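Local coordinates for protein 2,3-dimethylmalate lyase (Aspergillus niger, PDB 3FA4) that belongs to the phosphoenolpyruvate phosphomutase family of TIM-barrel-type proteins, is named a lyase, and holds a magnesium ion, at residues H167-E170 and E171-R175; D135-V138 and T139-A143. One frame throughout, in Å; residues are numbered along the deposited sequence.

How the contacts relate
From the N terminus, contact 2 comes first, at the beginning of helix 134-151, which follows strand 111-114 and leads into strand 156-161. The chain then passes through the short helix 164-167 and turns at Gly168 into helix 169-181, whose first turns make up contact 1; strand 186-189 comes next. Each contact closes no more than a turn or so of helix, so the two stand in series and neither nests with nor crosses the other. Each lies at the start of one outer helix of the barrel; the centres are about 16 Å apart, and the two helices meet where Arg175 O packs against Tyr137 CE2, at 3.6 Å.

Contact 1 of 2, residues H167-E170 and E171-R175; sequences HGYE and ESVAR
Val173 lays CG2 over one face of the Tyr169 ring, a CH-pi contact 3.9 Å from the centroid and set toward the hydroxyl-bearing rim, with CZ the nearest ring atom at 3.5 Å. The ring reaches that methyl because Tyr169 CG stands anti to the backbone N (chi1 -177°), and its OH is held by Asp204. Across the turn at Gly168, His167 and Glu171 run side by side, His167 CB against Glu171 CG at 3.5 Å. A bend at chi2 (45°) turns the Glu171 carboxylate to Arg175, whose NE gives a salt bridge to OE2 of 3.2 Å, arriving from above the carboxylate plane. The same guanidinium extends NH1 to Asp116 and to Val132 O, so two carboxylates share its charge.

Behind these side chains stands the helix start. Gly168, with positive phi, ends helix 164-167 and is the N-cap of the next; its O accepts Ser172 N at 3.2 Å and, weakly, Glu171 N. A water takes the N-H of Glu171 at 3.0 Å, and Ser172 OG is hydrogen-bonded to Ser163 OG. Tyr169 O receives Val173 N at 3.0 Å. Helix 169-181 thus sets Tyr169 and Val173 against helix 195-204, while Glu171 and Arg175 face Thr134 at the start of helix 134-151.

Contact 2 of 2, residues D135-V138 and T139-A143; sequences DTYV and TRIRA
Thr139 comes down on the carbonyl end of the preceding turn: its N bonds to Asp135 O at 3.0 Å, while its CB presses on Thr136 O at 3.2 Å. Its OG1 has Asp135 O and Ala290 O of a second subunit both within weak hydrogen-bonding reach, and the choice is not settled; that subunit's Gly291 also packs on the threonine.

Arg140 N has two acceptors. The regular one, Thr136 O, is weak at 3.5 Å, and the N-H leans toward Tyr137 O at 3.1 Å, coming from well above that carbonyl's plane. Tyr137 O therefore takes two donors. The arginine chain runs extended from CG to NE, its CG passing close to Thr136 O, and its NH1 is bonded to Gln117 O; the side chain lies about 11 Å from the bound magnesium ion.

This is an outer helix of the TIM-barrel-type fold, the connection between strands 111-114 and 156-161, and its inward side is seen at the next residue. Ile141 N makes the straighter bond to Tyr137 O (3.2 Å, 172° at the hydrogen), and its CG1 stands over one face of the Tyr137 ring, set toward the rim, with Ile141 CD1 4.0 Å from Tyr137 CE1. Both side chains rest on Ala159 of strand 156-161 and on Ala179 of helix 169-181.

Arg142 N reaches Val138 O at 2.9 Å, nearly straight. The modelled guanidinium has its edge toward Val138 CG1, but the approach is too tight and chi3 (-17°) is nearly eclipsed, so its exact placement is strained and doubtful. Gly292 of the second subunit packs against this arginine.

Contact 1 of 2, residues H167-E170 and E171-R175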
ATOM      1  N   HIS B 167      22.019  28.877  -9.599  1.00 37.68           N
ATOM      2  CA  HIS B 167      22.897  29.139 -10.747  1.00 36.84           C
ATOM      3  C   HIS B 167      22.407  30.314 -11.651  1.00 35.82           C
ATOM      4  O   HIS B 167      23.085  30.678 -12.626  1.00 36.13           O
ATOM      5  CB  HIS B 167      23.164  27.907 -11.659  1.00 37.39           C
ATOM      6  CG  HIS B 167      23.333  26.585 -10.967  1.00 39.52           C
ATOM      7  ND1 HIS B 167      24.320  26.334 -10.044  1.00 43.21           N
ATOM      8  CD2 HIS B 167      22.675  25.409 -11.130  1.00 42.30           C
ATOM      9  CE1 HIS B 167      24.237  25.080  -9.623  1.00 42.45           C
ATOM     10  NE2 HIS B 167      23.258  24.491 -10.281  1.00 45.04           N
ATOM     11  N   GLY B 168      21.245  30.881 -11.338  1.00 34.41           N
ATOM     12  CA  GLY B 168      20.764  32.141 -11.925  1.00 33.66           C
ATOM     13  C   GLY B 168      20.092  31.966 -13.257  1.00 32.89           C
ATOM     14  O   GLY B 168      20.131  30.880 -13.845  1.00 32.56           O
ATOM     15  N   TYR B 169      19.475  33.038 -13.740  1.00 32.86           N
ATOM     16  CA  TYR B 169      18.544  32.963 -14.876  1.00 32.01           C
ATOM     17  C   TYR B 169      19.010  32.221 -16.133  1.00 32.86           C
ATOM     18  O   TYR B 169      18.320  31.352 -16.593  1.00 33.35           O
ATOM     19  CB  TYR B 169      18.003  34.339 -15.214  1.00 31.89           C
ATOM     20  CG  TYR B 169      16.992  34.320 -16.315  1.00 31.02           C
ATOM     21  CD1 TYR B 169      15.635  34.020 -16.054  1.00 29.91           C
ATOM     22  CD2 TYR B 169      17.384  34.596 -17.627  1.00 29.08           C
ATOM     23  CE1 TYR B 169      14.684  34.044 -17.097  1.00 29.55           C
ATOM     24  CE2 TYR B 169      16.438  34.599 -18.680  1.00 31.95           C
ATOM     25  CZ  TYR B 169      15.115  34.305 -18.421  1.00 30.49           C
ATOM     26  OH  TYR B 169      14.249  34.341 -19.483  1.00 29.89           O
ATOM     27  N   GLU B 170      20.159  32.557 -16.708  1.00 34.09           N
ATOM     28  CA  GLU B 170      20.558  31.943 -17.984  1.00 36.56           C
ATOM     29  C   GLU B 170      20.816  30.448 -17.902  1.00 37.69           C
ATOM     30  O   GLU B 170      20.687  29.748 -18.893  1.00 38.72           O
ATOM     31  CB  GLU B 170      21.829  32.582 -18.532  1.00 37.30           C
ATOM     32  CG  GLU B 170      21.607  33.859 -19.256  1.00 38.94           C
ATOM     33  CD  GLU B 170      22.685  34.085 -20.320  1.00 45.40           C
ATOM     34  OE1 GLU B 170      23.851  33.518 -20.233  1.00 45.69           O
ATOM     35  OE2 GLU B 170      22.343  34.824 -21.274  1.00 45.73           O
ATOM     36  N   GLU B 171      21.229  29.966 -16.737  1.00 38.16           N
ATOM     37  CA  GLU B 171      21.542  28.559 -16.569  1.00 38.45           C
ATOM     38  C   GLU B 171      20.209  27.863 -16.530  1.00 38.12           C
ATOM     39  O   GLU B 171      20.077  26.755 -17.098  1.00 38.55           O
ATOM     40  CB  GLU B 171      22.361  28.286 -15.282  1.00 37.90           C
ATOM     41  CG  GLU B 171      22.710  26.769 -14.939  1.00 39.49           C
ATOM     42  CD  GLU B 171      23.206  25.911 -16.122  1.00 42.64           C
ATOM     43  OE1 GLU B 171      23.424  26.425 -17.246  1.00 43.46           O
ATOM     44  OE2 GLU B 171      23.369  24.681 -15.943  1.00 43.27           O
ATOM     45  N   SER B 172      19.234  28.520 -15.889  1.00 37.09           N
ATOM     46  CA  SER B 172      17.845  28.021 -15.740  1.00 37.02           C
ATOM     47  C   SER B 172      17.209  27.823 -17.100  1.00 36.36           C
ATOM     48  O   SER B 172      16.649  26.784 -17.403  1.00 36.52           O
ATOM     49  CB  SER B 172      16.987  29.031 -14.977  1.00 36.60           C
ATOM     50  OG  SER B 172      17.246  28.943 -13.601  1.00 36.34           O
ATOM     51  N   VAL B 173      17.314  28.858 -17.910  1.00 36.12           N
ATOM     52  CA  VAL B 173      16.826  28.825 -19.280  1.00 35.21           C
ATOM     53  C   VAL B 173      17.570  27.721 -20.101  1.00 34.75           C
ATOM     54  O   VAL B 173      16.901  26.973 -20.782  1.00 34.59           O
ATOM     55  CB  VAL B 173      16.721  30.217 -19.852  1.00 34.02           C
ATOM     56  CG1 VAL B 173      16.403  30.153 -21.267  1.00 35.88           C
ATOM     57  CG2 VAL B 173      15.591  30.912 -19.152  1.00 34.49           C
ATOM     58  N   ALA B 174      18.908  27.595 -19.958  1.00 34.06           N
ATOM     59  CA  ALA B 174      19.705  26.488 -20.517  1.00 34.71           C
ATOM     60  C   ALA B 174      19.209  25.091 -20.213  1.00 35.04           C
ATOM     61  O   ALA B 174      19.073  24.279 -21.130  1.00 36.18           O
ATOM     62  CB  ALA B 174      21.224  26.580 -20.112  1.00 34.05           C
ATOM     63  N   ARG B 175      18.955  24.809 -18.942  1.00 35.05           N
ATOM     64  CA  ARG B 175      18.437  23.511 -18.495  1.00 35.69           C
ATOM     65  C   ARG B 175      16.989  23.264 -19.015  1.00 36.24           C
ATOM     66  O   ARG B 175      16.621  22.124 -19.389  1.00 35.69           O
ATOM     67  CB  ARG B 175      18.467  23.406 -16.948  1.00 35.08           C
ATOM     68  CG  ARG B 175      19.843  23.237 -16.309  1.00 33.87           C
ATOM     69  CD  ARG B 175      19.777  23.369 -14.845  1.00 30.88           C
ATOM     70  NE  ARG B 175      21.095  23.064 -14.280  1.00 31.06           N
ATOM     71  CZ  ARG B 175      21.391  21.982 -13.566  1.00 27.80           C
ATOM     72  NH1 ARG B 175      20.476  21.079 -13.234  1.00 31.44           N
ATOM     73  NH2 ARG B 175      22.612  21.787 -13.185  1.00 31.17           N
TER
HETATM   74  O   HOH W   1      22.855  31.595 -14.890  1.00 34.15           O

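Contact 2 of 2, residues D135-V138 and T139-A143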
ATOM      1  N   ASP B 135      23.259  16.933 -17.526  1.00 37.57           N
ATOM      2  CA  ASP B 135      23.271  15.602 -18.189  1.00 37.44           C
ATOM      3  C   ASP B 135      22.379  14.598 -17.507  1.00 37.54           C
ATOM      4  O   ASP B 135      21.480  14.009 -18.120  1.00 38.18           O
ATOM      5  CB  ASP B 135      24.684  15.035 -18.231  1.00 37.81           C
ATOM      6  CG  ASP B 135      25.429  15.376 -19.534  1.00 39.80           C
ATOM      7  OD1 ASP B 135      24.982  16.279 -20.307  1.00 43.39           O
ATOM      8  OD2 ASP B 135      26.464  14.722 -19.806  1.00 41.32           O
ATOM      9  N   THR B 136      22.619  14.410 -16.215  1.00 37.47           N
ATOM     10  CA  THR B 136      21.779  13.590 -15.374  1.00 36.41           C
ATOM     11  C   THR B 136      20.326  14.013 -15.331  1.00 36.91           C
ATOM     12  O   THR B 136      19.469  13.139 -15.259  1.00 38.61           O
ATOM     13  CB  THR B 136      22.347  13.493 -13.933  1.00 37.10           C
ATOM     14  OG1 THR B 136      23.688  12.935 -13.966  1.00 35.82           O
ATOM     15  CG2 THR B 136      21.447  12.570 -13.105  1.00 34.67           C
ATOM     16  N   TYR B 137      20.041  15.315 -15.343  1.00 35.86           N
ATOM     17  CA  TYR B 137      18.669  15.849 -15.433  1.00 35.86           C
ATOM     18  C   TYR B 137      17.943  15.474 -16.731  1.00 36.24           C
ATOM     19  O   TYR B 137      16.773  15.100 -16.729  1.00 35.74           O
ATOM     20  CB  TYR B 137      18.722  17.373 -15.304  1.00 35.21           C
ATOM     21  CG  TYR B 137      17.409  18.125 -15.543  1.00 34.21           C
ATOM     22  CD1 TYR B 137      16.249  17.797 -14.851  1.00 34.10           C
ATOM     23  CD2 TYR B 137      17.369  19.207 -16.394  1.00 31.48           C
ATOM     24  CE1 TYR B 137      15.050  18.458 -15.080  1.00 35.75           C
ATOM     25  CE2 TYR B 137      16.183  19.916 -16.609  1.00 35.93           C
ATOM     26  CZ  TYR B 137      15.029  19.533 -15.964  1.00 35.63           C
ATOM     27  OH  TYR B 137      13.919  20.287 -16.115  1.00 35.34           O
ATOM     28  N   VAL B 138      18.629  15.619 -17.859  1.00 37.31           N
ATOM     29  CA  VAL B 138      18.064  15.320 -19.192  1.00 37.05           C
ATOM     30  C   VAL B 138      17.877  13.831 -19.282  1.00 37.11           C
ATOM     31  O   VAL B 138      16.996  13.354 -19.965  1.00 37.37           O
ATOM     32  CB  VAL B 138      19.054  15.732 -20.339  1.00 37.81           C
ATOM     33  CG1 VAL B 138      18.549  15.291 -21.709  1.00 36.53           C
ATOM     34  CG2 VAL B 138      19.343  17.223 -20.300  1.00 38.09           C
ATOM     35  N   THR B 139      18.708  13.092 -18.561  1.00 36.65           N
ATOM     36  CA  THR B 139      18.525  11.652 -18.441  1.00 37.18           C
ATOM     37  C   THR B 139      17.162  11.235 -17.844  1.00 36.32           C
ATOM     38  O   THR B 139      16.635  10.205 -18.210  1.00 36.77           O
ATOM     39  CB  THR B 139      19.690  11.094 -17.666  1.00 37.40           C
ATOM     40  OG1 THR B 139      20.735  10.807 -18.592  1.00 39.53           O
ATOM     41  CG2 THR B 139      19.340   9.888 -16.861  1.00 37.90           C
ATOM     42  N   ARG B 140      16.609  12.039 -16.936  1.00 35.70           N
ATOM     43  CA  ARG B 140      15.327  11.749 -16.305  1.00 34.96           C
ATOM     44  C   ARG B 140      14.258  12.145 -17.278  1.00 35.20           C
ATOM     45  O   ARG B 140      13.309  11.403 -17.481  1.00 35.87           O
ATOM     46  CB  ARG B 140      15.171  12.536 -15.030  1.00 34.78           C
ATOM     47  CG  ARG B 140      16.323  12.340 -14.033  1.00 34.67           C
ATOM     48  CD  ARG B 140      16.118  13.282 -12.849  1.00 36.99           C
ATOM     49  NE  ARG B 140      16.999  12.968 -11.724  1.00 34.93           N
ATOM     50  CZ  ARG B 140      17.252  13.811 -10.742  1.00 35.10           C
ATOM     51  NH1 ARG B 140      16.636  15.017 -10.736  1.00 35.15           N
ATOM     52  NH2 ARG B 140      18.051  13.430  -9.742  1.00 31.53           N
ATOM     53  N   ILE B 141      14.438  13.300 -17.913  1.00 34.47           N
ATOM     54  CA  ILE B 141      13.545  13.742 -19.029  1.00 34.39           C
ATOM     55  C   ILE B 141      13.375  12.722 -20.142  1.00 33.79           C
ATOM     56  O   ILE B 141      12.266  12.365 -20.432  1.00 34.69           O
ATOM     57  CB  ILE B 141      13.878  15.152 -19.571  1.00 33.66           C
ATOM     58  CG1 ILE B 141      13.953  16.159 -18.407  1.00 32.06           C
ATOM     59  CG2 ILE B 141      12.835  15.600 -20.594  1.00 32.02           C
ATOM     60  CD1 ILE B 141      12.702  16.225 -17.504  1.00 35.93           C
ATOM     61  N   ARG B 142      14.468  12.248 -20.698  1.00 34.52           N
ATOM     62  CA  ARG B 142      14.498  11.281 -21.784  1.00 34.53           C
ATOM     63  C   ARG B 142      13.813   9.983 -21.424  1.00 33.69           C
ATOM     64  O   ARG B 142      13.015   9.525 -22.135  1.00 33.68           O
ATOM     65  CB  ARG B 142      15.929  11.064 -22.294  1.00 33.79           C
ATOM     66  CG  ARG B 142      16.060  10.536 -23.725  1.00 36.24           C
ATOM     67  CD  ARG B 142      17.382  10.855 -24.446  1.00 36.96           C
ATOM     68  NE  ARG B 142      18.120  11.912 -23.813  1.00 41.91           N
ATOM     69  CZ  ARG B 142      19.348  11.814 -23.325  1.00 46.87           C
ATOM     70  NH1 ARG B 142      20.058  10.718 -23.415  1.00 47.10           N
ATOM     71  NH2 ARG B 142      19.881  12.840 -22.737  1.00 50.53           N
ATOM     72  N   ALA B 143      14.105   9.456 -20.261  1.00 33.99           N
ATOM     73  CA  ALA B 143      13.530   8.210 -19.726  1.00 33.55           C
ATOM     74  C   ALA B 143      12.000   8.246 -19.537  1.00 33.42           C
ATOM     75  O   ALA B 143      11.325   7.242 -19.701  1.00 32.26           O
ATOM     76  CB  ALA B 143      14.225   7.844 -18.402  1.00 33.86           C
TER